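Local atomic coordinates of Methylcobalamin\: coenzyme M methyltransferase (Methanosarcina mazei, PDB entry 4AY7), a protein that transfers the methyl group of a methylated corrinoid (methylcobalamin) to coenzyme M, a zinc-dependent step of methanogenesis, using a TIM-barrel fold. Residues V33-Q38 with C325-M330; V244-G249 with G265-E270; G290-P295 with D319-G324. All blocks are in the same frame, centred on the assembly; numbering follows the deposited sequence.

How the contacts relate
All three contacts lie in one URO-D family TIM barrel, their centres about 8 to 12 Å apart. Contacts 2 and 3 belong to the same parallel sheet, in which strands 265-267 and 287-292 are neighbours. They follow one another along the chain, and both are nested inside the long loop that contact 1 closes by bringing residues 33-38 against 325-330. Contact 2 supplies H246 and C248 to the zinc ion and contact 1 supplies C325, so the metal site is assembled from two distant parts of the sequence. Contact 3 holds the last strand, 320-323, which leads directly to C325, and its S294 hydroxyl reaches the backbone of contact 1.

Contact 1 of 3, residues V33-Q38 with C325-M330; sequences VCSVTQ and CGIAPM. With ZN (zinc ion), chain C.
Q38 and I327 join these two loops by a pair of hydrogen bonds, one from the backbone and one from a side chain. I327 N donates to Q38 O at 3.0 Å, nearly straight at 163°. In return the carboxamide of Q38, brought over by a chain bent at chi2 (81°), donates from NE2 to I327 O at 2.9 Å. The acceptor lies in the amide plane of Q38 and the N-H uses a lone pair of the carbonyl, so this end of the amide is fixed in rotation. OE1 of the same amide accepts from G40 N, which leaves both ends held.

The tight part is around T37 and G326. T37 OG1 donates to C325 O at 2.8 Å, approaching from above the carbonyl plane; chi1 of 53° sets OG1 between the backbone N and carbonyl carbon and turns it to this oxygen. T37 CB rests 3.6 Å from G326 N, and the backbones come to 4.6 Å between the CA atoms of Q38 and G326, where a side chain on G326 would crowd Q38 CG. Within 33-38, S35 OG donates to T37 O at 2.9 Å. I327 CG1 packs against Q38 O.

The looser side is at partly exposed C325, which turns its CB away from 33-38 and binds the zinc ion through SG at 2.5 Å, with H246 and C248 as the other protein ligands. Q38 binds coenzyme M, which is absent from this model, and lies close to Q103, a second residue that binds it; the contact therefore links substrate site and metal.

Residues 33-38 follow helix 15-24, with V33 against helix 333-346, S35 against P323 of strand 320-323 and T37 against S267 of strand 265-267; residues 325-330 run from strand 320-323 towards helix 333-346.

Contact 2 of 3, residues V244-G249 with G265-E270; sequences VLHICG and GLSVEE. With ZN (zinc ion), chain C.
L245 and its neighbours pair in parallel with 265-267, the short strand axes 4.6 Å apart at 23°. Two backbone hydrogen bonds carry the pairing: L245 N to G265 O at 3.0 Å, and S267 N to L245 O at 2.9 Å.

Among side-chain polar contacts, H246 ND1 donates to S267 OG at 2.8 Å, the hydroxyl lying 17° out of the ring plane at the ring edge. This bond orients the imidazole, making S267 a second-shell residue behind a metal ligand; H246 CG, anti to the backbone N (chi1 173°), brings ND1 to OG and NE2 to the zinc ion. Beyond the strands, E269 OE1 accepts from G249 N at 2.8 Å through its anti lone pair, while OE2 forms a salt bridge with K271. A water joins I247 O, G249 O and E269 N. With an alanine in place of E269, G249 N is likely to lose its acceptor and K271 its charge partner, and the turn after C248 would be held less firmly.

The metal bonds run from H246 NE2 at 2.2 Å and C248 SG at 2.4 Å; C325 completes the protein ligands.

On the face away from H246 and S267, L245 and L266 lie side by side, L245 CB 3.9 Å from L266 CD2.

Strand 242-246, helix 252-259 and strand 265-267 form a beta-alpha-beta unit; M258 of that helix covers L245 and L266, and strand 206-210 flanks 242-246.

Contact 3 of 3, residues G290-P295 with D319-G324; sequences GNVSSP and DVLAPG. With MG (magnesium ion), chain D.
G290 to V292 run parallel to 320-323 but strongly twisted, the short strand axes 49° apart with a closest approach of 4.5 Å, and a cis peptide bond precedes N291. G290 N donates to V320 O at 3.0 Å, nearly along the C=O axis, and A322 N returns a bond to G290 O from above its carbonyl plane. At the strand ends, G324 N donates to V292 O at 2.7 Å.

Side chains add little between the strands. V292 CG2 meets L321 CD1 at 4.3 Å, and A322 CB lies 4.1 Å from G290 N. G290 has backbone angles (phi 147°) at which a CB would jam against the preceding carbonyl oxygen. S294 OG lies 3.7 Å from P323 CB; with chi1 -67° it stands anti to the carbonyl carbon and reaches its main polar partner, G326 O. S293 caps the following helix through F296 N. At the far end, D319 OD1 binds a magnesium ion at 2.2 Å along with two waters, while OD2 forms a salt bridge with K279.

Strand 320-323 lies in the barrel between strand 287-292 and the loop residue C34, whose backbone hydrogen-bonds to that of L321; helix 333-346 packs on V292 and P323, and helix 15-24 covers V320.

Contact 1 of 3, residues V33-Q38 with C325-M330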
ATOM      1  N   VAL A  33       5.986 -11.287  -9.261  1.00 20.88           N
ATOM      2  CA  VAL A  33       5.736 -11.615  -7.859  1.00 20.70           C
ATOM      3  C   VAL A  33       6.413 -10.575  -7.027  1.00 21.95           C
ATOM      4  O   VAL A  33       7.624 -10.393  -7.115  1.00 22.51           O
ATOM      5  CB  VAL A  33       6.142 -13.027  -7.467  1.00 21.76           C
ATOM      6  CG1 VAL A  33       7.605 -13.330  -7.851  1.00 22.77           C
ATOM      7  CG2 VAL A  33       5.809 -13.305  -6.012  1.00 21.40           C
ATOM      8  N   CYS A  34       5.603  -9.870  -6.272  1.00 21.26           N
ATOM      9  CA  CYS A  34       6.158  -8.815  -5.387  1.00 22.87           C
ATOM     10  C   CYS A  34       5.162  -8.436  -4.341  1.00 23.20           C
ATOM     11  O   CYS A  34       4.122  -9.082  -4.239  1.00 24.79           O
ATOM     12  CB  CYS A  34       6.568  -7.609  -6.187  1.00 23.01           C
ATOM     13  SG  CYS A  34       5.197  -6.720  -6.835  1.00 25.37           S
ATOM     14  N   SER A  35       5.504  -7.437  -3.509  1.00 23.24           N
ATOM     15  CA  SER A  35       4.545  -6.886  -2.539  1.00 22.96           C
ATOM     16  C   SER A  35       4.345  -5.427  -2.772  1.00 22.39           C
ATOM     17  O   SER A  35       5.323  -4.691  -3.013  1.00 22.84           O
ATOM     18  CB  SER A  35       5.052  -7.160  -1.116  1.00 23.37           C
ATOM     19  OG  SER A  35       4.025  -6.805  -0.206  1.00 24.71           O
ATOM     20  N   VAL A  36       3.092  -4.995  -2.723  1.00 21.24           N
ATOM     21  CA  VAL A  36       2.724  -3.621  -2.824  1.00 22.77           C
ATOM     22  C   VAL A  36       2.389  -3.139  -1.413  1.00 22.44           C
ATOM     23  O   VAL A  36       2.169  -1.968  -1.206  1.00 21.35           O
ATOM     24  CB  VAL A  36       1.579  -3.336  -3.839  1.00 22.83           C
ATOM     25  CG1 VAL A  36       1.978  -3.807  -5.233  1.00 25.09           C
ATOM     26  CG2 VAL A  36       0.275  -4.057  -3.451  1.00 24.57           C
ATOM     27  N   THR A  37       2.413  -4.034  -0.439  1.00 21.37           N
ATOM     28  CA  THR A  37       2.079  -3.688   0.917  1.00 21.31           C
ATOM     29  C   THR A  37       3.406  -3.811   1.722  1.00 21.08           C
ATOM     30  O   THR A  37       4.411  -4.240   1.181  1.00 21.43           O
ATOM     31  CB  THR A  37       1.034  -4.685   1.437  1.00 22.14           C
ATOM     32  OG1 THR A  37       1.530  -6.015   1.223  1.00 23.64           O
ATOM     33  CG2 THR A  37      -0.307  -4.519   0.636  1.00 23.47           C
ATOM     34  N   GLN A  38       3.410  -3.508   2.998  1.00 19.84           N
ATOM     35  CA  GLN A  38       4.692  -3.339   3.696  1.00 20.47           C
ATOM     36  C   GLN A  38       5.506  -4.671   3.760  1.00 20.58           C
ATOM     37  O   GLN A  38       4.934  -5.768   3.939  1.00 19.81           O
ATOM     38  CB  GLN A  38       4.470  -2.680   5.089  1.00 21.02           C
ATOM     39  CG  GLN A  38       4.319  -3.613   6.274  1.00 20.89           C
ATOM     40  CD  GLN A  38       5.663  -4.109   6.814  1.00 21.23           C
ATOM     41  OE1 GLN A  38       6.646  -3.360   6.743  1.00 21.74           O
ATOM     42  NE2 GLN A  38       5.741  -5.392   7.250  1.00 19.73           N
ATOM     43  N   CYS A 325      -2.141  -8.565   2.427  1.00 26.46           N
ATOM     44  CA  CYS A 325      -2.090  -7.382   3.277  1.00 27.42           C
ATOM     45  C   CYS A 325      -0.610  -7.157   3.572  1.00 25.17           C
ATOM     46  O   CYS A 325       0.239  -7.826   2.985  1.00 21.96           O
ATOM     47  CB  CYS A 325      -2.931  -7.561   4.557  1.00 30.72           C
ATOM     48  SG  CYS A 325      -3.184  -5.937   5.304  1.00 40.53           S
ATOM     49  N   GLY A 326      -0.275  -6.189   4.419  1.00 24.12           N
ATOM     50  CA  GLY A 326       1.142  -6.056   4.822  1.00 23.72           C
ATOM     51  C   GLY A 326       1.652  -7.404   5.378  1.00 23.71           C
ATOM     52  O   GLY A 326       0.905  -8.191   5.994  1.00 23.20           O
ATOM     53  N   ILE A 327       2.920  -7.688   5.130  1.00 22.80           N
ATOM     54  CA  ILE A 327       3.537  -8.898   5.654  1.00 22.50           C
ATOM     55  C   ILE A 327       3.617  -8.765   7.159  1.00 23.06           C
ATOM     56  O   ILE A 327       4.050  -7.687   7.704  1.00 22.56           O
ATOM     57  CB  ILE A 327       4.928  -9.050   5.025  1.00 22.81           C
ATOM     58  CG1 ILE A 327       4.788  -9.086   3.485  1.00 22.66           C
ATOM     59  CG2 ILE A 327       5.642 -10.310   5.553  1.00 22.11           C
ATOM     60  CD1 ILE A 327       6.080  -9.422   2.699  1.00 22.76           C
ATOM     61  N   ALA A 328       3.182  -9.773   7.888  1.00 22.84           N
ATOM     62  CA  ALA A 328       3.354  -9.712   9.350  1.00 23.88           C
ATOM     63  C   ALA A 328       4.885  -9.662   9.676  1.00 23.88           C
ATOM     64  O   ALA A 328       5.698 -10.362   9.037  1.00 24.08           O
ATOM     65  CB  ALA A 328       2.708 -10.914  10.047  1.00 24.05           C
ATOM     66  N   PRO A 329       5.258  -8.841  10.647  1.00 23.68           N
ATOM     67  CA  PRO A 329       6.667  -8.684  10.956  1.00 24.57           C
ATOM     68  C   PRO A 329       7.372  -9.986  11.363  1.00 25.08           C
ATOM     69  O   PRO A 329       8.561 -10.135  11.072  1.00 25.81           O
ATOM     70  CB  PRO A 329       6.664  -7.682  12.090  1.00 25.10           C
ATOM     71  CG  PRO A 329       5.436  -6.857  11.881  1.00 24.78           C
ATOM     72  CD  PRO A 329       4.427  -7.751  11.221  1.00 24.68           C
ATOM     73  N   MET A 330       6.684 -10.921  12.000  1.00 25.38           N
ATOM     74  CA  MET A 330       7.314 -12.192  12.362  1.00 26.58           C
ATOM     75  C   MET A 330       7.277 -13.260  11.278  1.00 25.98           C
ATOM     76  O   MET A 330       7.656 -14.416  11.538  1.00 25.89           O
ATOM     77  CB  MET A 330       6.724 -12.756  13.655  1.00 28.02           C
ATOM     78  CG  MET A 330       7.063 -11.890  14.842  1.00 30.59           C
ATOM     79  SD  MET A 330       8.842 -11.805  15.220  1.00 30.81           S
ATOM     80  CE  MET A 330       9.367 -13.426  15.773  1.00 30.95           C
TER
HETATM   81 ZN    ZN C 500      -5.156  -4.717   4.289  1.00 46.90          ZN

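Contact 2 of 3, residues V244-G249 with G265-E270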
ATOM      1  N   VAL A 244      -2.004   1.792  -7.377  1.00 17.05           N
ATOM      2  CA  VAL A 244      -2.645   0.617  -6.822  1.00 16.66           C
ATOM      3  C   VAL A 244      -3.408   1.023  -5.559  1.00 16.56           C
ATOM      4  O   VAL A 244      -2.890   1.755  -4.704  1.00 17.14           O
ATOM      5  CB  VAL A 244      -1.601  -0.503  -6.504  1.00 16.71           C
ATOM      6  CG1 VAL A 244      -2.240  -1.712  -5.840  1.00 16.02           C
ATOM      7  CG2 VAL A 244      -0.929  -1.015  -7.770  1.00 16.93           C
ATOM      8  N   LEU A 245      -4.626   0.532  -5.409  1.00 16.53           N
ATOM      9  CA  LEU A 245      -5.458   0.806  -4.258  1.00 16.35           C
ATOM     10  C   LEU A 245      -5.612  -0.484  -3.451  1.00 16.60           C
ATOM     11  O   LEU A 245      -6.103  -1.492  -3.960  1.00 16.09           O
ATOM     12  CB  LEU A 245      -6.825   1.292  -4.702  1.00 16.75           C
ATOM     13  CG  LEU A 245      -7.882   1.370  -3.657  1.00 16.95           C
ATOM     14  CD1 LEU A 245      -7.451   2.505  -2.704  1.00 17.14           C
ATOM     15  CD2 LEU A 245      -9.204   1.761  -4.275  1.00 17.72           C
ATOM     16  N   HIS A 246      -5.234  -0.403  -2.186  1.00 16.64           N
ATOM     17  CA  HIS A 246      -5.394  -1.512  -1.271  1.00 17.65           C
ATOM     18  C   HIS A 246      -6.387  -1.163  -0.194  1.00 18.55           C
ATOM     19  O   HIS A 246      -6.134  -0.180   0.559  1.00 18.65           O
ATOM     20  CB  HIS A 246      -4.059  -1.884  -0.699  1.00 18.47           C
ATOM     21  CG  HIS A 246      -4.180  -2.917   0.390  1.00 20.49           C
ATOM     22  ND1 HIS A 246      -4.194  -4.212   0.143  1.00 20.48           N
ATOM     23  CD2 HIS A 246      -4.377  -2.789   1.761  1.00 23.05           C
ATOM     24  CE1 HIS A 246      -4.443  -4.910   1.261  1.00 21.64           C
ATOM     25  NE2 HIS A 246      -4.487  -4.059   2.261  1.00 24.47           N
ATOM     26  N   ILE A 247      -7.475  -1.906  -0.054  1.00 19.23           N
ATOM     27  CA  ILE A 247      -8.451  -1.610   1.015  1.00 20.63           C
ATOM     28  C   ILE A 247      -8.643  -2.916   1.730  1.00 22.48           C
ATOM     29  O   ILE A 247      -8.995  -3.931   1.108  1.00 21.48           O
ATOM     30  CB  ILE A 247      -9.807  -1.045   0.536  1.00 20.21           C
ATOM     31  CG1 ILE A 247      -9.641   0.349  -0.094  1.00 20.11           C
ATOM     32  CG2 ILE A 247     -10.845  -0.922   1.680  1.00 20.45           C
ATOM     33  CD1 ILE A 247     -10.973   0.950  -0.624  1.00 20.86           C
ATOM     34  N   CYS A 248      -8.279  -2.915   3.013  1.00 24.81           N
ATOM     35  CA  CYS A 248      -8.238  -4.141   3.798  1.00 28.49           C
ATOM     36  C   CYS A 248      -9.689  -4.534   4.035  1.00 27.79           C
ATOM     37  O   CYS A 248     -10.576  -3.685   4.047  1.00 29.71           O
ATOM     38  CB  CYS A 248      -7.675  -3.886   5.229  1.00 31.81           C
ATOM     39  SG  CYS A 248      -6.226  -2.836   5.344  1.00 39.45           S
ATOM     40  N   GLY A 249      -9.900  -5.782   4.377  1.00 28.30           N
ATOM     41  CA  GLY A 249     -11.192  -6.170   4.929  1.00 29.92           C
ATOM     42  C   GLY A 249     -12.113  -6.797   3.884  1.00 29.24           C
ATOM     43  O   GLY A 249     -11.690  -7.091   2.773  1.00 27.08           O
ATOM     44  N   GLY A 265      -4.313  -1.060 -10.571  1.00 18.21           N
ATOM     45  CA  GLY A 265      -4.474  -2.275  -9.807  1.00 17.94           C
ATOM     46  C   GLY A 265      -5.248  -2.080  -8.540  1.00 17.59           C
ATOM     47  O   GLY A 265      -5.186  -0.994  -7.877  1.00 16.84           O
ATOM     48  N   LEU A 266      -5.937  -3.149  -8.179  1.00 17.12           N
ATOM     49  CA  LEU A 266      -6.526  -3.321  -6.903  1.00 17.33           C
ATOM     50  C   LEU A 266      -5.889  -4.462  -6.080  1.00 17.84           C
ATOM     51  O   LEU A 266      -5.730  -5.576  -6.510  1.00 18.46           O
ATOM     52  CB  LEU A 266      -8.034  -3.533  -7.010  1.00 17.22           C
ATOM     53  CG  LEU A 266      -8.799  -2.516  -7.786  1.00 17.64           C
ATOM     54  CD1 LEU A 266     -10.235  -2.987  -7.846  1.00 18.34           C
ATOM     55  CD2 LEU A 266      -8.710  -1.138  -7.137  1.00 17.07           C
ATOM     56  N   SER A 267      -5.470  -4.126  -4.866  1.00 18.69           N
ATOM     57  CA  SER A 267      -4.787  -5.095  -3.950  1.00 19.24           C
ATOM     58  C   SER A 267      -5.818  -5.474  -2.949  1.00 20.14           C
ATOM     59  O   SER A 267      -6.336  -4.610  -2.208  1.00 21.91           O
ATOM     60  CB  SER A 267      -3.591  -4.472  -3.299  1.00 19.74           C
ATOM     61  OG  SER A 267      -3.119  -5.214  -2.190  1.00 20.50           O
ATOM     62  N   VAL A 268      -6.042  -6.781  -2.830  1.00 21.22           N
ATOM     63  CA  VAL A 268      -7.105  -7.321  -2.023  1.00 23.53           C
ATOM     64  C   VAL A 268      -6.613  -8.508  -1.146  1.00 23.96           C
ATOM     65  O   VAL A 268      -5.636  -9.162  -1.463  1.00 22.82           O
ATOM     66  CB  VAL A 268      -8.226  -7.944  -2.864  1.00 24.20           C
ATOM     67  CG1 VAL A 268      -8.908  -6.852  -3.665  1.00 24.86           C
ATOM     68  CG2 VAL A 268      -7.655  -9.053  -3.783  1.00 24.23           C
ATOM     69  N   GLU A 269      -7.322  -8.697  -0.060  1.00 25.78           N
ATOM     70  CA  GLU A 269      -7.031  -9.757   0.877  1.00 30.80           C
ATOM     71  C   GLU A 269      -7.717 -11.017   0.429  1.00 28.84           C
ATOM     72  O   GLU A 269      -8.713 -11.010  -0.271  1.00 26.20           O
ATOM     73  CB  GLU A 269      -7.592  -9.392   2.251  1.00 33.77           C
ATOM     74  CG  GLU A 269      -6.773  -8.398   3.028  1.00 39.77           C
ATOM     75  CD  GLU A 269      -7.066  -8.484   4.531  1.00 45.38           C
ATOM     76  OE1 GLU A 269      -8.037  -7.819   4.961  1.00 40.85           O
ATOM     77  OE2 GLU A 269      -6.314  -9.218   5.260  1.00 54.75           O
ATOM     78  N   GLU A 270      -7.201 -12.105   0.950  1.00 31.33           N
ATOM     79  CA  GLU A 270      -7.717 -13.445   0.748  1.00 33.96           C
ATOM     80  C   GLU A 270      -9.183 -13.583   1.198  1.00 33.29           C
ATOM     81  O   GLU A 270      -9.934 -14.372   0.667  1.00 32.30           O
ATOM     82  CB  GLU A 270      -6.806 -14.342   1.642  1.00 36.18           C
ATOM     83  CG  GLU A 270      -7.000 -15.831   1.533  1.00 40.64           C
ATOM     84  CD  GLU A 270      -8.230 -16.279   2.289  1.00 44.03           C
ATOM     85  OE1 GLU A 270      -8.402 -15.747   3.422  1.00 43.77           O
ATOM     86  OE2 GLU A 270      -9.033 -17.093   1.718  1.00 45.82           O
TER
HETATM   87 ZN    ZN C 500      -5.156  -4.717   4.289  1.00 46.90          ZN
HETATM   88  O   HOH W   1      -9.409  -6.693   1.131  1.00 24.60           O

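Contact 3 of 3, residues G290-P295 with D319-G324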
ATOM      1  N   GLY A 290      -2.503  -9.643  -5.468  1.00 18.68           N
ATOM      2  CA  GLY A 290      -2.723 -10.426  -4.231  1.00 18.50           C
ATOM      3  C   GLY A 290      -2.463 -11.892  -4.444  1.00 18.66           C
ATOM      4  O   GLY A 290      -1.709 -12.217  -5.331  1.00 18.41           O
ATOM      5  N   ASN A 291      -3.070 -12.794  -3.662  1.00 19.35           N
ATOM      6  CA  ASN A 291      -3.966 -12.500  -2.528  1.00 20.35           C
ATOM      7  C   ASN A 291      -3.659 -13.391  -1.311  1.00 21.26           C
ATOM      8  O   ASN A 291      -4.589 -13.837  -0.589  1.00 22.39           O
ATOM      9  CB  ASN A 291      -5.407 -12.734  -2.950  1.00 21.38           C
ATOM     10  CG  ASN A 291      -5.643 -14.152  -3.411  1.00 23.11           C
ATOM     11  OD1 ASN A 291      -4.696 -14.932  -3.503  1.00 23.44           O
ATOM     12  ND2 ASN A 291      -6.880 -14.482  -3.726  1.00 22.74           N
ATOM     13  N   VAL A 292      -2.384 -13.717  -1.114  1.00 20.36           N
ATOM     14  CA  VAL A 292      -2.068 -14.791  -0.224  1.00 20.63           C
ATOM     15  C   VAL A 292      -2.162 -14.222   1.210  1.00 20.64           C
ATOM     16  O   VAL A 292      -1.599 -13.144   1.515  1.00 21.50           O
ATOM     17  CB  VAL A 292      -0.690 -15.482  -0.554  1.00 20.54           C
ATOM     18  CG1 VAL A 292      -0.438 -16.633   0.461  1.00 21.66           C
ATOM     19  CG2 VAL A 292      -0.662 -16.020  -2.011  1.00 20.92           C
ATOM     20  N   SER A 293      -2.899 -14.932   2.079  1.00 21.40           N
ATOM     21  CA  SER A 293      -3.271 -14.368   3.380  1.00 22.45           C
ATOM     22  C   SER A 293      -2.025 -14.065   4.195  1.00 22.37           C
ATOM     23  O   SER A 293      -1.266 -14.958   4.529  1.00 21.55           O
ATOM     24  CB  SER A 293      -4.030 -15.390   4.170  1.00 23.74           C
ATOM     25  OG  SER A 293      -4.326 -14.938   5.489  1.00 22.96           O
ATOM     26  N   SER A 294      -1.832 -12.819   4.563  1.00 22.14           N
ATOM     27  CA  SER A 294      -0.683 -12.503   5.449  1.00 24.15           C
ATOM     28  C   SER A 294      -0.754 -13.163   6.859  1.00 24.82           C
ATOM     29  O   SER A 294       0.202 -13.757   7.289  1.00 24.86           O
ATOM     30  CB  SER A 294      -0.479 -10.983   5.610  1.00 23.93           C
ATOM     31  OG  SER A 294      -0.061 -10.472   4.326  1.00 25.68           O
ATOM     32  N   PRO A 295      -1.883 -13.013   7.565  1.00 26.63           N
ATOM     33  CA  PRO A 295      -1.949 -13.587   8.916  1.00 28.01           C
ATOM     34  C   PRO A 295      -2.118 -15.094   8.978  1.00 28.76           C
ATOM     35  O   PRO A 295      -1.617 -15.708   9.944  1.00 28.71           O
ATOM     36  CB  PRO A 295      -3.161 -12.838   9.555  1.00 28.62           C
ATOM     37  CG  PRO A 295      -4.061 -12.550   8.373  1.00 28.41           C
ATOM     38  CD  PRO A 295      -3.090 -12.194   7.252  1.00 27.64           C
ATOM     39  N   ASP A 319      -3.106 -10.869 -11.435  1.00 17.67           N
ATOM     40  CA  ASP A 319      -2.254 -10.144 -12.321  1.00 18.23           C
ATOM     41  C   ASP A 319      -0.859  -9.927 -11.810  1.00 17.68           C
ATOM     42  O   ASP A 319       0.103  -9.835 -12.584  1.00 17.72           O
ATOM     43  CB  ASP A 319      -2.938  -8.856 -12.715  1.00 19.21           C
ATOM     44  CG  ASP A 319      -4.277  -9.112 -13.367  1.00 20.12           C
ATOM     45  OD1 ASP A 319      -4.240  -9.672 -14.472  1.00 21.04           O
ATOM     46  OD2 ASP A 319      -5.357  -8.885 -12.787  1.00 19.74           O
ATOM     47  N   VAL A 320      -0.761  -9.735 -10.515  1.00 17.82           N
ATOM     48  CA  VAL A 320       0.483  -9.571  -9.775  1.00 17.44           C
ATOM     49  C   VAL A 320       0.372 -10.421  -8.499  1.00 17.82           C
ATOM     50  O   VAL A 320      -0.558 -10.211  -7.686  1.00 17.90           O
ATOM     51  CB  VAL A 320       0.781  -8.126  -9.365  1.00 17.19           C
ATOM     52  CG1 VAL A 320       1.976  -8.095  -8.388  1.00 16.78           C
ATOM     53  CG2 VAL A 320       1.029  -7.211 -10.615  1.00 17.03           C
ATOM     54  N   LEU A 321       1.224 -11.423  -8.389  1.00 17.34           N
ATOM     55  CA  LEU A 321       1.145 -12.345  -7.224  1.00 17.32           C
ATOM     56  C   LEU A 321       1.790 -11.639  -6.043  1.00 17.44           C
ATOM     57  O   LEU A 321       2.944 -11.136  -6.138  1.00 17.69           O
ATOM     58  CB  LEU A 321       1.852 -13.631  -7.490  1.00 17.27           C
ATOM     59  CG  LEU A 321       1.959 -14.689  -6.387  1.00 17.29           C
ATOM     60  CD1 LEU A 321       0.548 -15.078  -5.994  1.00 17.27           C
ATOM     61  CD2 LEU A 321       2.841 -15.905  -6.695  1.00 17.55           C
ATOM     62  N   ALA A 322       1.058 -11.591  -4.937  1.00 17.49           N
ATOM     63  CA  ALA A 322       1.517 -10.794  -3.766  1.00 17.60           C
ATOM     64  C   ALA A 322       0.795 -11.208  -2.496  1.00 18.09           C
ATOM     65  O   ALA A 322      -0.254 -11.813  -2.571  1.00 17.46           O
ATOM     66  CB  ALA A 322       1.302  -9.284  -4.034  1.00 17.50           C
ATOM     67  N   PRO A 323       1.324 -10.780  -1.295  1.00 19.06           N
ATOM     68  CA  PRO A 323       0.595 -10.943  -0.050  1.00 18.93           C
ATOM     69  C   PRO A 323      -0.752 -10.190  -0.137  1.00 19.14           C
ATOM     70  O   PRO A 323      -0.838  -9.127  -0.755  1.00 18.78           O
ATOM     71  CB  PRO A 323       1.529 -10.313   0.984  1.00 19.82           C
ATOM     72  CG  PRO A 323       2.895 -10.430   0.355  1.00 20.34           C
ATOM     73  CD  PRO A 323       2.658 -10.189  -1.087  1.00 19.75           C
ATOM     74  N   GLY A 324      -1.753 -10.666   0.569  1.00 20.07           N
ATOM     75  CA  GLY A 324      -2.996  -9.981   0.618  1.00 22.53           C
ATOM     76  C   GLY A 324      -2.981  -8.676   1.413  1.00 23.80           C
ATOM     77  O   GLY A 324      -3.747  -7.803   1.146  1.00 25.76           O
TER
HETATM   78 MG    MG D 600      -4.514 -10.728 -16.370  1.00 44.28          MG
HETATM   79  O   HOH W   2      -2.543 -10.965 -16.782  1.00 44.84           O
HETATM   80  O   HOH W   3      -5.116 -12.644 -15.810  1.00 26.72           O